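Local coordinates for uncharacterized protein (Mycobacterium tuberculosis CAS/NITR204, PDB 5VYQ) that probably transfers a formyl group from a folate cofactor to the sugar amine of dTDP-4-amino-4,6-dideoxyglucose, at residues Pro107-Phe117 and Thr189-Phe199. Sequence-based numbering, arbitrary orientation.
Sequences PYNRGWFPQVF and TEGNLNLKKDF. With 0FX (dTDP-4-amino-4,6-dideoxyglucose), chain D; FON (N-{[4-({[(6R)-2-amino-5-formyl-4-oxo-1,4,5,6,7,8-hexahydropteridin-6-yl]methyl}amino)phenyl]carbonyl}-L-glutamic acid), chain C.
Phe113 turns its ring edge into the face of Phe199: centroids 4.8 Å apart and planes at 73° define a T-shaped pair. Val116 CG1 meets the Phe199 ring at its edge, while Phe199 CB abuts Trp112 CD1. With CG anti to the backbone N (chi1 -155°), Trp112 lies alongside the start of helix 196-203, and Lys196 CA sits 3.7 Å over its five-membered ring, a CH-pi contact almost on the ring normal. Phe117 brings its ring face over the Asn194 amide, the planes 15° apart and ND2 3.3 Å from CG of Phe117.

Outward, a short two-stranded parallel pairing of 110-111 with 193-194 joins the backbones: Asn194 N donates to Arg110 O, and Trp112 N to Asn194 O, at 2.8 Å. Asn192 and Asn109 grip each other twice. Asn192 ND2 gives a straight 2.8 Å bond to Asn109 OD1, whereas Asn109 N reaches Asn192 OD1 from above its carbonyl plane; Asn194 ND2 adds a weak bond to the same Asn109 OD1. Farther out, Arg110 NH2 bonds weakly to Glu190 O, and Arg110 NH1 is held by Leu136 O.

Both bound ligands, the dTDP-sugar and folinic acid, use this joint. Phe113 N donates to O2G of the dTDP-sugar (2.9 Å) and Lys196 N to O of the folinic acid (3.2 Å), so the paired strands and packed rings fix two backbone donors, one per segment, consistent with coordinated placement of sugar and folate.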
loop_
_atom_site.group_PDB
_atom_site.type_symbol
_atom_site.label_atom_id
_atom_site.label_comp_id
_atom_site.label_asym_id
_atom_site.label_seq_id
_atom_site.Cartn_x
_atom_site.Cartn_y
_atom_site.Cartn_z
ATOM N N PRO A 107 -2.310 26.424 16.824
ATOM C CA PRO A 107 -3.722 26.302 16.512
ATOM C C PRO A 107 -4.039 25.641 15.163
ATOM O O PRO A 107 -5.129 25.857 14.637
ATOM C CB PRO A 107 -4.170 27.768 16.439
ATOM C CG PRO A 107 -2.975 28.418 15.797
ATOM C CD PRO A 107 -1.767 27.718 16.375
ATOM N N TYR A 108 -3.097 24.888 14.621
ATOM C CA TYR A 108 -3.180 24.341 13.267
ATOM C C TYR A 108 -3.873 22.982 13.333
ATOM O O TYR A 108 -3.483 22.126 14.144
ATOM C CB TYR A 108 -1.808 24.233 12.621
ATOM C CG TYR A 108 -0.976 25.497 12.796
ATOM C CD1 TYR A 108 -1.462 26.719 12.389
ATOM C CD2 TYR A 108 0.252 25.449 13.426
ATOM C CE1 TYR A 108 -0.717 27.882 12.572
ATOM C CE2 TYR A 108 0.999 26.598 13.629
ATOM C CZ TYR A 108 0.493 27.800 13.196
ATOM O OH TYR A 108 1.241 28.923 13.421
ATOM N N ASN A 109 -4.887 22.759 12.495
ATOM C CA ASN A 109 -5.556 21.423 12.457
ATOM C C ASN A 109 -5.946 20.939 13.837
ATOM O O ASN A 109 -5.742 19.785 14.237
ATOM C CB ASN A 109 -4.709 20.403 11.677
ATOM C CG ASN A 109 -4.612 20.812 10.188
ATOM O OD1 ASN A 109 -5.575 21.329 9.639
ATOM N ND2 ASN A 109 -3.486 20.562 9.541
ATOM N N ARG A 110 -6.580 21.866 14.548
ATOM C CA ARG A 110 -7.299 21.493 15.783
ATOM C C ARG A 110 -8.357 20.446 15.486
ATOM O O ARG A 110 -8.830 20.337 14.343
ATOM C CB ARG A 110 -7.930 22.740 16.384
ATOM C CG ARG A 110 -6.899 23.798 16.764
ATOM C CD ARG A 110 -7.404 25.226 16.856
ATOM N NE ARG A 110 -8.673 25.242 17.574
ATOM C CZ ARG A 110 -9.735 25.960 17.236
ATOM N NH1 ARG A 110 -10.856 25.766 17.893
ATOM N NH2 ARG A 110 -9.711 26.821 16.220
ATOM N N GLY A 111 -8.749 19.702 16.524
ATOM C CA GLY A 111 -9.848 18.743 16.405
ATOM C C GLY A 111 -9.305 17.408 15.913
ATOM O O GLY A 111 -8.309 16.850 16.400
ATOM N N TRP A 112 -9.951 16.862 14.927
ATOM C CA TRP A 112 -9.873 15.433 14.697
ATOM C C TRP A 112 -8.622 15.053 13.891
ATOM O O TRP A 112 -8.328 15.645 12.873
ATOM C CB TRP A 112 -11.138 15.063 13.913
ATOM C CG TRP A 112 -11.558 13.681 14.057
ATOM C CD1 TRP A 112 -11.404 12.690 13.131
ATOM C CD2 TRP A 112 -12.169 13.079 15.207
ATOM N NE1 TRP A 112 -11.923 11.517 13.626
ATOM C CE2 TRP A 112 -12.394 11.725 14.894
ATOM C CE3 TRP A 112 -12.562 13.556 16.462
ATOM C CZ2 TRP A 112 -12.969 10.823 15.803
ATOM C CZ3 TRP A 112 -13.134 12.657 17.372
ATOM C CH2 TRP A 112 -13.337 11.310 17.031
ATOM N N PHE A 113 -7.891 14.063 14.388
ATOM C CA PHE A 113 -6.778 13.427 13.685
ATOM C C PHE A 113 -5.814 14.424 13.026
ATOM O O PHE A 113 -5.610 14.433 11.826
ATOM C CB PHE A 113 -7.264 12.411 12.664
ATOM C CG PHE A 113 -8.164 11.329 13.205
ATOM C CD1 PHE A 113 -8.367 11.092 14.567
ATOM C CD2 PHE A 113 -8.759 10.452 12.294
ATOM C CE1 PHE A 113 -9.196 10.072 14.997
ATOM C CE2 PHE A 113 -9.544 9.385 12.706
ATOM C CZ PHE A 113 -9.772 9.198 14.077
ATOM N N PRO A 114 -5.214 15.283 13.849
ATOM C CA PRO A 114 -4.453 16.377 13.205
ATOM C C PRO A 114 -3.430 15.996 12.125
ATOM O O PRO A 114 -3.298 16.741 11.129
ATOM C CB PRO A 114 -3.760 17.043 14.402
ATOM C CG PRO A 114 -4.764 16.884 15.512
ATOM C CD PRO A 114 -5.323 15.482 15.306
ATOM N N GLN A 115 -2.644 14.945 12.345
ATOM C CA GLN A 115 -1.551 14.603 11.408
ATOM C C GLN A 115 -2.137 14.209 10.037
ATOM O O GLN A 115 -1.460 14.383 9.035
ATOM C CB GLN A 115 -0.651 13.465 11.916
ATOM C CG GLN A 115 -1.214 12.025 11.932
ATOM C CD GLN A 115 -2.211 11.766 13.022
ATOM O OE1 GLN A 115 -2.367 12.578 13.960
ATOM N NE2 GLN A 115 -2.944 10.674 12.890
ATOM N N VAL A 116 -3.350 13.661 9.996
ATOM C CA VAL A 116 -3.986 13.336 8.715
ATOM C C VAL A 116 -4.082 14.600 7.879
ATOM O O VAL A 116 -3.646 14.665 6.735
ATOM C CB VAL A 116 -5.368 12.677 8.880
ATOM C CG1 VAL A 116 -6.018 12.518 7.534
ATOM C CG2 VAL A 116 -5.266 11.366 9.651
ATOM N N PHE A 117 -4.570 15.649 8.502
ATOM C CA PHE A 117 -4.824 16.892 7.823
ATOM C C PHE A 117 -3.502 17.616 7.555
ATOM O O PHE A 117 -3.317 18.242 6.474
ATOM C CB PHE A 117 -5.845 17.721 8.628
ATOM C CG PHE A 117 -7.201 17.120 8.646
ATOM C CD1 PHE A 117 -8.080 17.374 7.600
ATOM C CD2 PHE A 117 -7.599 16.261 9.669
ATOM C CE1 PHE A 117 -9.349 16.858 7.582
ATOM C CE2 PHE A 117 -8.871 15.726 9.635
ATOM C CZ PHE A 117 -9.731 16.001 8.594
ATOM N N THR A 189 -3.291 33.430 16.668
ATOM C CA THR A 189 -4.353 33.271 15.674
ATOM C C THR A 189 -5.300 32.151 16.018
ATOM O O THR A 189 -4.952 31.289 16.810
ATOM C CB THR A 189 -3.792 33.042 14.259
ATOM O OG1 THR A 189 -3.072 31.804 14.204
ATOM C CG2 THR A 189 -2.830 34.176 13.915
ATOM N N GLU A 190 -6.469 32.134 15.398
ATOM C CA GLU A 190 -7.447 31.092 15.665
ATOM C C GLU A 190 -7.120 29.754 15.017
ATOM O O GLU A 190 -7.594 28.708 15.491
ATOM C CB GLU A 190 -8.848 31.571 15.268
ATOM C CG GLU A 190 -9.298 32.779 16.102
ATOM C CD GLU A 190 -9.273 32.461 17.590
ATOM O OE1 GLU A 190 -9.983 31.542 18.012
ATOM O OE2 GLU A 190 -8.443 33.038 18.305
ATOM N N GLY A 191 -6.343 29.779 13.938
ATOM C CA GLY A 191 -6.026 28.542 13.215
ATOM C C GLY A 191 -7.231 27.963 12.514
ATOM O O GLY A 191 -8.090 28.708 12.010
ATOM N N ASN A 192 -7.365 26.630 12.527
ATOM C CA ASN A 192 -8.478 25.973 11.892
ATOM C C ASN A 192 -8.840 24.707 12.626
ATOM O O ASN A 192 -8.006 24.182 13.353
ATOM C CB ASN A 192 -8.144 25.649 10.437
ATOM C CG ASN A 192 -7.084 24.581 10.329
ATOM O OD1 ASN A 192 -5.906 24.784 10.695
ATOM N ND2 ASN A 192 -7.507 23.409 9.849
ATOM N N LEU A 193 -10.078 24.284 12.466
ATOM C CA LEU A 193 -10.646 23.156 13.212
ATOM C C LEU A 193 -11.234 22.169 12.278
ATOM O O LEU A 193 -12.057 22.561 11.474
ATOM C CB LEU A 193 -11.767 23.642 14.125
ATOM C CG LEU A 193 -12.560 22.701 15.000
ATOM C CD1 LEU A 193 -11.694 21.903 15.976
ATOM C CD2 LEU A 193 -13.731 23.339 15.742
ATOM N N ASN A 194 -10.866 20.888 12.444
ATOM C CA ASN A 194 -11.448 19.783 11.703
ATOM C C ASN A 194 -12.245 18.890 12.646
ATOM O O ASN A 194 -11.811 18.558 13.775
ATOM C CB ASN A 194 -10.365 18.961 11.007
ATOM C CG ASN A 194 -9.609 19.762 9.961
ATOM O OD1 ASN A 194 -10.210 20.302 9.027
ATOM N ND2 ASN A 194 -8.295 19.828 10.092
ATOM N N LEU A 195 -13.424 18.481 12.193
ATOM C CA LEU A 195 -14.256 17.600 12.981
ATOM C C LEU A 195 -14.302 16.209 12.323
ATOM O O LEU A 195 -13.847 16.021 11.179
ATOM C CB LEU A 195 -15.659 18.156 13.196
ATOM C CG LEU A 195 -15.790 19.529 13.871
ATOM C CD1 LEU A 195 -17.253 19.936 13.937
ATOM C CD2 LEU A 195 -15.221 19.473 15.283
ATOM N N LYS A 196 -14.850 15.262 13.081
ATOM C CA LYS A 196 -14.969 13.884 12.607
ATOM C C LYS A 196 -15.516 13.841 11.181
ATOM O O LYS A 196 -14.997 13.087 10.317
ATOM C CB LYS A 196 -15.811 13.048 13.586
ATOM C CG LYS A 196 -15.851 11.576 13.186
ATOM C CD LYS A 196 -16.647 10.736 14.187
ATOM C CE LYS A 196 -16.672 9.260 13.809
ATOM N NZ LYS A 196 -17.170 9.118 12.420
ATOM N N LYS A 197 -16.539 14.641 10.881
ATOM C CA LYS A 197 -17.074 14.629 9.523
ATOM C C LYS A 197 -16.121 15.031 8.405
ATOM O O LYS A 197 -16.243 14.590 7.247
ATOM C CB LYS A 197 -18.320 15.522 9.414
ATOM C CG LYS A 197 -18.075 17.004 9.696
ATOM C CD LYS A 197 -18.954 17.932 8.860
ATOM C CE LYS A 197 -18.323 18.202 7.493
ATOM N NZ LYS A 197 -19.301 18.387 6.382
ATOM N N ASP A 198 -15.217 15.961 8.696
ATOM C CA ASP A 198 -14.203 16.358 7.738
ATOM C C ASP A 198 -13.268 15.195 7.389
ATOM O O ASP A 198 -12.853 15.063 6.233
ATOM C CB ASP A 198 -13.397 17.557 8.255
ATOM C CG ASP A 198 -14.264 18.767 8.507
ATOM O OD1 ASP A 198 -14.857 19.265 7.515
ATOM O OD2 ASP A 198 -14.339 19.190 9.685
ATOM N N PHE A 199 -12.955 14.337 8.368
ATOM C CA PHE A 199 -12.187 13.123 8.115
ATOM C C PHE A 199 -13.020 12.120 7.320
ATOM O O PHE A 199 -12.561 11.554 6.319
ATOM C CB PHE A 199 -11.741 12.484 9.439
ATOM C CG PHE A 199 -11.003 11.213 9.255
ATOM C CD1 PHE A 199 -9.699 11.231 8.793
ATOM C CD2 PHE A 199 -11.621 10.009 9.498
ATOM C CE1 PHE A 199 -9.010 10.052 8.599
ATOM C CE2 PHE A 199 -10.919 8.842 9.308
ATOM C CZ PHE A 199 -9.636 8.856 8.852
HETATM O O4P 0FX D . -5.407 10.195 19.193
HETATM P P2 0FX D . -6.833 10.188 19.627
HETATM O O3P 0FX D . -7.110 9.656 21.015
HETATM O O1G 0FX D . -7.277 11.714 19.342
HETATM C C1G 0FX D . -8.619 12.081 19.073
HETATM C C2G 0FX D . -8.568 13.428 18.340
HETATM O O2G 0FX D . -7.752 13.223 17.178
HETATM C C3G 0FX D . -7.882 14.473 19.237
HETATM O O3G 0FX D . -7.635 15.710 18.524
HETATM C C4G 0FX D . -8.678 14.610 20.528
HETATM N N4A 0FX D . -7.940 15.576 21.376
HETATM C C5G 0FX D . -8.793 13.234 21.186
HETATM C C6G 0FX D . -9.843 13.326 22.291
HETATM O O5G 0FX D . -9.316 12.214 20.317
HETATM O OPP 0FX D . -7.769 9.411 18.572
HETATM P P 0FX D . -7.917 7.830 18.281
HETATM O O1P 0FX D . -9.350 7.607 17.990
HETATM O O2P 0FX D . -7.179 7.063 19.349
HETATM O O5 0FX D . -7.091 7.596 16.926
HETATM C C5 0FX D . -5.684 7.639 16.898
HETATM C C4 0FX D . -5.221 7.721 15.457
HETATM O O4 0FX D . -5.610 6.517 14.799
HETATM C C3 0FX D . -5.846 8.812 14.587
HETATM O O3 0FX D . -5.128 10.044 14.724
HETATM C C2 0FX D . -5.751 8.299 13.163
HETATM C C1 0FX D . -5.917 6.821 13.433
HETATM N N11 0FX D . -7.289 6.369 13.173
HETATM C C61 0FX D . -8.198 6.089 14.130
HETATM C C51 0FX D . -9.461 5.631 13.807
HETATM C C5A 0FX D . -10.460 5.374 14.907
HETATM C C21 0FX D . -7.630 6.034 11.864
HETATM O O21 0FX D . -6.738 6.248 10.926
HETATM N N31 0FX D . -8.842 5.602 11.514
HETATM C C41 0FX D . -9.742 5.345 12.490
HETATM O O41 0FX D . -10.950 4.882 12.109
HETATM N N1 FON C . -13.768 19.760 26.102
HETATM C C2 FON C . -13.650 21.021 25.701
HETATM N NA2 FON C . -14.527 21.940 26.198
HETATM N N3 FON C . -12.697 21.355 24.816
HETATM C C4 FON C . -11.821 20.462 24.293
HETATM O O4 FON C . -10.922 20.819 23.495
HETATM C C4A FON C . -11.904 19.063 24.745
HETATM N N5 FON C . -11.117 17.995 24.282
HETATM C C6 FON C . -11.762 16.675 24.372
HETATM C C7 FON C . -12.170 16.461 25.832
HETATM N N8 FON C . -13.068 17.524 26.213
HETATM C C8A FON C . -12.951 18.769 25.718
HETATM C C9 FON C . -12.938 16.502 23.385
HETATM N N10 FON C . -12.422 16.529 22.020
HETATM C C11 FON C . -14.792 16.167 18.620
HETATM C C12 FON C . -13.422 16.408 18.518
HETATM C C13 FON C . -12.651 16.524 19.669
HETATM C C14 FON C . -13.225 16.385 20.928
HETATM C C15 FON C . -14.589 16.146 21.047
HETATM C C16 FON C . -15.365 16.041 19.892
HETATM C C FON C . -15.621 16.044 17.335
HETATM O O FON C . -15.104 15.950 16.201
HETATM N N FON C . -16.951 16.009 17.468
HETATM C CA FON C . -17.875 15.801 16.354
HETATM C CB FON C . -18.818 14.611 16.591
HETATM C CG FON C . -17.987 13.337 16.787
HETATM C CD FON C . -18.700 12.011 16.610
HETATM O OE1 FON C . -19.728 11.967 15.903
HETATM O OE2 FON C . -18.203 10.985 17.145
HETATM C CT FON C . -18.648 17.065 16.119
HETATM O O1 FON C . -19.198 17.160 14.996
HETATM O O2 FON C . -18.691 17.943 17.017
HETATM C CP1 FON C . -9.964 18.178 23.792
HETATM O O3 FON C . -9.291 17.247 23.364
HETATM O O HOH W 1 -7.252 18.191 12.334
#